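PDB 3LJY: putative adhesin from Parabacteroides distasonis, which is of unproven function but, as a predicted lipoprotein with an adhesin-like head domain, probably takes part in attachment at the cell surface. Local coordinates for residues Asn23-Asp28 / Phe33-Ser38; Val56-Glu59 / Val64-Ile67. One frame throughout, in Å; residues are numbered along the deposited sequence.

Contact 1. Residues Asn23-Asp28 / Phe33-Ser38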
ATOM      1  N   ASN A  23       2.449   8.896 -13.526  1.00 46.71           N
ATOM      2  CA  ASN A  23       3.309   8.014 -12.710  1.00 46.03           C
ATOM      3  C   ASN A  23       2.954   8.086 -11.232  1.00 45.85           C
ATOM      4  O   ASN A  23       3.629   7.518 -10.377  1.00 44.58           O
ATOM      5  CB  ASN A  23       4.791   8.369 -12.896  1.00 44.86           C
ATOM      6  CG  ASN A  23       5.162   9.708 -12.274  1.00 45.18           C
ATOM      7  OD1 ASN A  23       4.317  10.595 -12.072  1.00 43.26           O
ATOM      8  ND2 ASN A  23       6.443   9.860 -11.967  1.00 43.22           N
ATOM      9  N   GLU A  24       1.875   8.784 -10.941  1.00 47.09           N
ATOM     10  CA  GLU A  24       1.460   8.975  -9.589  1.00 49.07           C
ATOM     11  C   GLU A  24      -0.064   8.984  -9.537  1.00 47.16           C
ATOM     12  O   GLU A  24      -0.749   9.424 -10.467  1.00 45.62           O
ATOM     13  CB  GLU A  24       2.130  10.245  -9.025  1.00 50.40           C
ATOM     14  CG  GLU A  24       1.619  10.649  -7.668  1.00 56.33           C
ATOM     15  CD  GLU A  24       2.546  11.567  -6.882  1.00 57.33           C
ATOM     16  OE1 GLU A  24       3.552  12.100  -7.452  1.00 57.75           O
ATOM     17  OE2 GLU A  24       2.224  11.731  -5.662  1.00 65.97           O
ATOM     18  N   ILE A  25      -0.592   8.415  -8.460  1.00 48.79           N
ATOM     19  CA  ILE A  25      -2.046   8.315  -8.235  1.00 49.09           C
ATOM     20  C   ILE A  25      -2.452   8.843  -6.862  1.00 47.80           C
ATOM     21  O   ILE A  25      -1.774   8.603  -5.891  1.00 47.47           O
ATOM     22  CB  ILE A  25      -2.509   6.875  -8.412  1.00 48.53           C
ATOM     23  CG1 ILE A  25      -2.203   6.431  -9.849  1.00 50.32           C
ATOM     24  CG2 ILE A  25      -3.956   6.758  -8.093  1.00 49.21           C
ATOM     25  CD1 ILE A  25      -3.079   5.310 -10.380  1.00 48.45           C
ATOM     26  N   LYS A  26      -3.534   9.611  -6.808  1.00 50.13           N
ATOM     27  CA  LYS A  26      -4.143  10.025  -5.527  1.00 52.52           C
ATOM     28  C   LYS A  26      -5.576   9.556  -5.501  1.00 51.66           C
ATOM     29  O   LYS A  26      -6.343   9.918  -6.371  1.00 51.88           O
ATOM     30  CB  LYS A  26      -4.044  11.534  -5.336  1.00 53.26           C
ATOM     31  CG  LYS A  26      -2.636  11.921  -4.860  1.00 56.57           C
ATOM     32  CD  LYS A  26      -2.265  13.392  -5.092  1.00 58.99           C
ATOM     33  CE  LYS A  26      -0.780  13.640  -4.744  1.00 60.19           C
ATOM     34  NZ  LYS A  26      -0.222  14.885  -5.383  1.00 63.21           N
ATOM     35  N   VAL A  27      -5.908   8.685  -4.550  1.00 51.86           N
ATOM     36  CA  VAL A  27      -7.278   8.178  -4.407  1.00 51.60           C
ATOM     37  C   VAL A  27      -7.832   8.350  -2.987  1.00 52.18           C
ATOM     38  O   VAL A  27      -7.179   8.060  -1.968  1.00 50.17           O
ATOM     39  CB  VAL A  27      -7.430   6.712  -4.882  1.00 50.66           C
ATOM     40  CG1 VAL A  27      -6.679   5.741  -4.041  1.00 48.12           C
ATOM     41  CG2 VAL A  27      -8.895   6.358  -4.903  1.00 56.67           C
ATOM     42  N   ASP A  28      -9.056   8.844  -2.951  1.00 53.99           N
ATOM     43  CA  ASP A  28      -9.768   9.169  -1.730  1.00 57.23           C
ATOM     44  C   ASP A  28     -11.191   8.642  -1.901  1.00 57.49           C
ATOM     45  O   ASP A  28     -11.626   8.425  -3.001  1.00 63.34           O
ATOM     46  CB  ASP A  28      -9.810  10.689  -1.626  1.00 57.49           C
ATOM     47  CG  ASP A  28      -9.759  11.190  -0.222  1.00 61.64           C
ATOM     48  OD1 ASP A  28     -10.008  10.404   0.714  1.00 64.82           O
ATOM     49  OD2 ASP A  28      -9.474  12.403  -0.060  1.00 66.74           O
ATOM     50  N   PHE A  33     -10.205   0.733  -6.891  1.00 46.85           N
ATOM     51  CA  PHE A  33      -9.291   1.388  -7.861  1.00 45.80           C
ATOM     52  C   PHE A  33      -8.268   0.384  -8.374  1.00 44.97           C
ATOM     53  O   PHE A  33      -7.361  -0.035  -7.664  1.00 44.82           O
ATOM     54  CB  PHE A  33      -8.600   2.571  -7.176  1.00 47.41           C
ATOM     55  CG  PHE A  33      -7.891   3.522  -8.103  1.00 45.87           C
ATOM     56  CD1 PHE A  33      -6.761   3.139  -8.794  1.00 47.29           C
ATOM     57  CD2 PHE A  33      -8.299   4.840  -8.189  1.00 48.12           C
ATOM     58  CE1 PHE A  33      -6.117   4.021  -9.618  1.00 46.90           C
ATOM     59  CE2 PHE A  33      -7.646   5.728  -8.991  1.00 47.38           C
ATOM     60  CZ  PHE A  33      -6.557   5.320  -9.712  1.00 47.70           C
ATOM     61  N   ASN A  34      -8.463  -0.029  -9.617  1.00 44.23           N
ATOM     62  CA  ASN A  34      -7.671  -1.079 -10.229  1.00 44.48           C
ATOM     63  C   ASN A  34      -6.609  -0.483 -11.157  1.00 43.85           C
ATOM     64  O   ASN A  34      -6.921   0.293 -12.055  1.00 43.23           O
ATOM     65  CB  ASN A  34      -8.626  -2.048 -10.971  1.00 44.32           C
ATOM     66  CG  ASN A  34      -9.450  -2.897 -10.005  1.00 42.87           C
ATOM     67  OD1 ASN A  34      -8.910  -3.790  -9.382  1.00 45.47           O
ATOM     68  ND2 ASN A  34     -10.752  -2.616  -9.875  1.00 42.32           N
ATOM     69  N   TYR A  35      -5.355  -0.840 -10.921  1.00 43.64           N
ATOM     70  CA  TYR A  35      -4.245  -0.281 -11.687  1.00 43.78           C
ATOM     71  C   TYR A  35      -3.418  -1.424 -12.338  1.00 44.18           C
ATOM     72  O   TYR A  35      -3.211  -2.484 -11.752  1.00 43.48           O
ATOM     73  CB  TYR A  35      -3.373   0.656 -10.814  1.00 41.80           C
ATOM     74  CG  TYR A  35      -2.074   1.046 -11.506  1.00 43.29           C
ATOM     75  CD1 TYR A  35      -2.016   2.122 -12.376  1.00 40.51           C
ATOM     76  CD2 TYR A  35      -0.915   0.285 -11.330  1.00 43.90           C
ATOM     77  CE1 TYR A  35      -0.863   2.435 -13.032  1.00 39.26           C
ATOM     78  CE2 TYR A  35       0.245   0.588 -12.001  1.00 44.26           C
ATOM     79  CZ  TYR A  35       0.265   1.662 -12.850  1.00 43.39           C
ATOM     80  OH  TYR A  35       1.431   1.937 -13.513  1.00 42.46           O
ATOM     81  N   GLU A  36      -2.968  -1.196 -13.562  1.00 45.71           N
ATOM     82  CA  GLU A  36      -1.987  -2.069 -14.183  1.00 47.15           C
ATOM     83  C   GLU A  36      -0.878  -1.281 -14.847  1.00 46.45           C
ATOM     84  O   GLU A  36      -1.106  -0.227 -15.416  1.00 44.69           O
ATOM     85  CB  GLU A  36      -2.631  -2.979 -15.205  1.00 47.17           C
ATOM     86  CG  GLU A  36      -3.447  -4.070 -14.531  1.00 53.18           C
ATOM     87  CD  GLU A  36      -4.185  -4.976 -15.500  1.00 53.94           C
ATOM     88  OE1 GLU A  36      -3.733  -5.137 -16.652  1.00 58.50           O
ATOM     89  OE2 GLU A  36      -5.219  -5.530 -15.070  1.00 57.40           O
ATOM     90  N   GLN A  37       0.329  -1.830 -14.798  1.00 47.79           N
ATOM     91  CA  GLN A  37       1.453  -1.232 -15.495  1.00 48.00           C
ATOM     92  C   GLN A  37       1.505  -1.780 -16.906  1.00 48.16           C
ATOM     93  O   GLN A  37       1.637  -2.988 -17.115  1.00 48.63           O
ATOM     94  CB  GLN A  37       2.763  -1.470 -14.724  1.00 47.19           C
ATOM     95  CG  GLN A  37       3.969  -0.823 -15.375  1.00 46.68           C
ATOM     96  CD  GLN A  37       5.264  -1.115 -14.674  1.00 48.22           C
ATOM     97  OE1 GLN A  37       5.404  -2.141 -14.004  1.00 48.61           O
ATOM     98  NE2 GLN A  37       6.238  -0.205 -14.826  1.00 45.25           N
ATOM     99  N   SER A  38       1.394  -0.887 -17.883  1.00 50.29           N
ATOM    100  CA  SER A  38       1.444  -1.284 -19.285  1.00 51.33           C
ATOM    101  C   SER A  38       1.882  -0.127 -20.201  1.00 53.36           C
ATOM    102  O   SER A  38       1.684   1.053 -19.881  1.00 53.99           O
ATOM    103  CB  SER A  38       0.066  -1.818 -19.709  1.00 52.16           C
ATOM    104  OG  SER A  38      -0.833  -0.778 -20.086  1.00 54.65           O
TER

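Contact 2. Residues Val56-Glu59 / Val64-Ile67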
ATOM      1  N   VAL A  56     -18.320  12.910 -12.299  1.00 54.92           N
ATOM      2  CA  VAL A  56     -17.026  12.256 -12.161  1.00 54.52           C
ATOM      3  C   VAL A  56     -15.960  13.110 -12.822  1.00 53.74           C
ATOM      4  O   VAL A  56     -16.032  13.355 -14.011  1.00 53.03           O
ATOM      5  CB  VAL A  56     -17.039  10.855 -12.815  1.00 55.06           C
ATOM      6  CG1 VAL A  56     -15.599  10.250 -12.861  1.00 55.58           C
ATOM      7  CG2 VAL A  56     -18.018   9.935 -12.074  1.00 52.50           C
ATOM      8  N   ASN A  57     -14.975  13.550 -12.049  1.00 54.04           N
ATOM      9  CA  ASN A  57     -13.911  14.409 -12.563  1.00 53.58           C
ATOM     10  C   ASN A  57     -12.586  13.649 -12.623  1.00 52.03           C
ATOM     11  O   ASN A  57     -11.999  13.371 -11.610  1.00 54.33           O
ATOM     12  CB  ASN A  57     -13.811  15.660 -11.686  1.00 53.79           C
ATOM     13  CG  ASN A  57     -12.866  16.700 -12.242  1.00 56.00           C
ATOM     14  OD1 ASN A  57     -12.758  16.886 -13.460  1.00 58.53           O
ATOM     15  ND2 ASN A  57     -12.186  17.409 -11.346  1.00 56.54           N
ATOM     16  N   ILE A  58     -12.137  13.315 -13.817  1.00 50.19           N
ATOM     17  CA  ILE A  58     -10.876  12.607 -14.040  1.00 50.12           C
ATOM     18  C   ILE A  58      -9.810  13.598 -14.530  1.00 51.46           C
ATOM     19  O   ILE A  58      -9.994  14.197 -15.578  1.00 52.14           O
ATOM     20  CB  ILE A  58     -11.053  11.486 -15.114  1.00 48.81           C
ATOM     21  CG1 ILE A  58     -12.208  10.526 -14.717  1.00 49.76           C
ATOM     22  CG2 ILE A  58      -9.773  10.706 -15.281  1.00 47.19           C
ATOM     23  CD1 ILE A  58     -12.751   9.649 -15.821  1.00 43.29           C
ATOM     24  N   GLU A  59      -8.718  13.781 -13.785  1.00 52.33           N
ATOM     25  CA  GLU A  59      -7.656  14.704 -14.202  1.00 54.21           C
ATOM     26  C   GLU A  59      -6.299  14.033 -14.114  1.00 51.61           C
ATOM     27  O   GLU A  59      -6.060  13.268 -13.196  1.00 51.43           O
ATOM     28  CB  GLU A  59      -7.653  15.964 -13.340  1.00 55.15           C
ATOM     29  CG  GLU A  59      -8.801  16.938 -13.651  1.00 59.49           C
ATOM     30  CD  GLU A  59      -8.978  18.033 -12.568  1.00 61.24           C
ATOM     31  OE1 GLU A  59      -8.537  17.824 -11.409  1.00 67.38           O
ATOM     32  OE2 GLU A  59      -9.564  19.104 -12.875  1.00 65.50           O
ATOM     33  N   VAL A  64       0.180  13.343 -12.454  1.00 45.76           N
ATOM     34  CA  VAL A  64      -0.568  12.760 -11.348  1.00 43.85           C
ATOM     35  C   VAL A  64      -2.039  12.533 -11.737  1.00 44.13           C
ATOM     36  O   VAL A  64      -2.720  13.477 -12.107  1.00 44.23           O
ATOM     37  CB  VAL A  64      -0.566  13.652 -10.078  1.00 45.25           C
ATOM     38  CG1 VAL A  64      -1.407  12.973  -8.943  1.00 37.64           C
ATOM     39  CG2 VAL A  64       0.892  14.029  -9.596  1.00 38.23           C
ATOM     40  N   LEU A  65      -2.539  11.302 -11.588  1.00 44.18           N
ATOM     41  CA  LEU A  65      -3.978  11.020 -11.756  1.00 44.33           C
ATOM     42  C   LEU A  65      -4.804  11.216 -10.460  1.00 45.79           C
ATOM     43  O   LEU A  65      -4.491  10.638  -9.437  1.00 45.73           O
ATOM     44  CB  LEU A  65      -4.204   9.583 -12.268  1.00 42.72           C
ATOM     45  CG  LEU A  65      -5.636   9.106 -12.487  1.00 42.97           C
ATOM     46  CD1 LEU A  65      -6.358   9.931 -13.572  1.00 41.85           C
ATOM     47  CD2 LEU A  65      -5.696   7.649 -12.805  1.00 41.83           C
ATOM     48  N   THR A  66      -5.840  12.053 -10.515  1.00 46.81           N
ATOM     49  CA  THR A  66      -6.867  12.137  -9.470  1.00 47.96           C
ATOM     50  C   THR A  66      -8.262  11.883 -10.109  1.00 49.47           C
ATOM     51  O   THR A  66      -8.565  12.342 -11.219  1.00 49.61           O
ATOM     52  CB  THR A  66      -6.835  13.512  -8.712  1.00 49.02           C
ATOM     53  OG1 THR A  66      -6.823  14.590  -9.642  1.00 52.41           O
ATOM     54  CG2 THR A  66      -5.563  13.672  -7.864  1.00 50.03           C
ATOM     55  N   ILE A  67      -9.077  11.081  -9.432  1.00 50.64           N
ATOM     56  CA  ILE A  67     -10.456  10.843  -9.819  1.00 51.12           C
ATOM     57  C   ILE A  67     -11.336  11.127  -8.616  1.00 53.08           C
ATOM     58  O   ILE A  67     -11.186  10.514  -7.559  1.00 55.30           O
ATOM     59  CB  ILE A  67     -10.686   9.390 -10.296  1.00 50.21           C
ATOM     60  CG1 ILE A  67      -9.723   9.055 -11.430  1.00 48.31           C
ATOM     61  CG2 ILE A  67     -12.116   9.190 -10.751  1.00 47.01           C
ATOM     62  CD1 ILE A  67      -9.782   7.669 -11.830  1.00 45.46           C
TER

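Contact 1. Residues Asn23-Asp28 / Phe33-Ser38
I25 and V27 face F33 and Y35 from strands 24-27 and 33-37, which run antiparallel at 173° with axes 10.2 Å apart at closest. That spacing is too wide for backbone pairing, and the contact is made by apolar side chains alone. V27 stands opposite F33, and I25 opposite Y35. F33 and I25 carry most of the contact, F33 slightly more. The CG of F33 is anti to the backbone N (chi1 -166°), which carries the ring across to the other layer. The end of the ring is gripped by both branches of I25: CG2 of I25 lies 3.4 Å from CZ of F33, and CD1 of I25 lies 3.4 Å from CE1 of F33. Further back, CG2 of V27 passes alongside the ring, 3.7 Å from CD2 of F33. The two strands lie in facing walls of a fold consistent with a right-handed parallel beta-helix, as in the pectate-lyase-like clan. Their inward side chains pack in its interior. I67, V82 and T84 also pack on F33. The CD1 branch of I25 serves two rings, since it also reaches CD1 of Y35 at 3.9 Å. The Y35 ring lies next to Y22. Its hydroxyl is hydrogen-bonded to S86 OG, which gives the polar end of this side chain a partner.

Contact 2. Residues Val56-Glu59 / Val64-Ile67
I58 and E59 pair with I67 and T66 in an antiparallel hairpin whose strand axes run 5.0 Å apart at 179°. E59 and T66 form a hydrogen-bonded pair. E59 N donates to T66 O at 2.9 Å, almost straight at 176°, and T66 N returns a bond to E59 O at 3.0 Å. I58 and I67 form the adjoining non-hydrogen-bonded pair. Here the CA-H of I67 points at N57 O, a CA to O distance of 3.5 Å. The two isoleucines run alongside each other, both leaving the same face of the sheet. CG1 of I58 is 4.2 Å from CG2 of I67, and V56 CG1 adds a similar touch to the same methyl. L65, on the same face, approaches through CD1. With CG trans to N (chi1 179°), it brings CD1 to 3.9 Å from CG2 of I58 and 3.4 Å from the carbonyl O of E59. V44 of strand 43-49 packs against I58, L65 and I67, so this face looks into the protein. The other face is more polar, with N57, E59 and T66, though V64 also lies there. The side chains of E59 and T66 cross at an angle, with CB of E59 4.0 Å from OG1 of T66. N57 ND2 makes a weak hydrogen bond to OE2 of E59 along its own strand. The hairpin is therefore two-sided: aliphatic groups close the interior, while mainly polar groups occupy the outer side, and the paired backbone polar groups of E59 and T66 satisfy each other between them.

How the contacts relate
The centres of the two contacts lie about 10 Å apart, on the same side of the chain's centre. Both segments of contact 1 precede those of contact 2 in the chain. Strands 24-27 and 64-69 are parallel neighbours in one sheet, joined by probable backbone hydrogen bonds from L65 N to E24 O and from K26 N to L65 O. Contact 2 adds strand 56-61 at the outer edge of that sheet. Contact 1 instead runs from the sheet across the interior to strand 32-37. Together they tie the edge hairpin to the start of the long run of parallel strands that ends at 227-233. All four segments fall within the range of one sequence family.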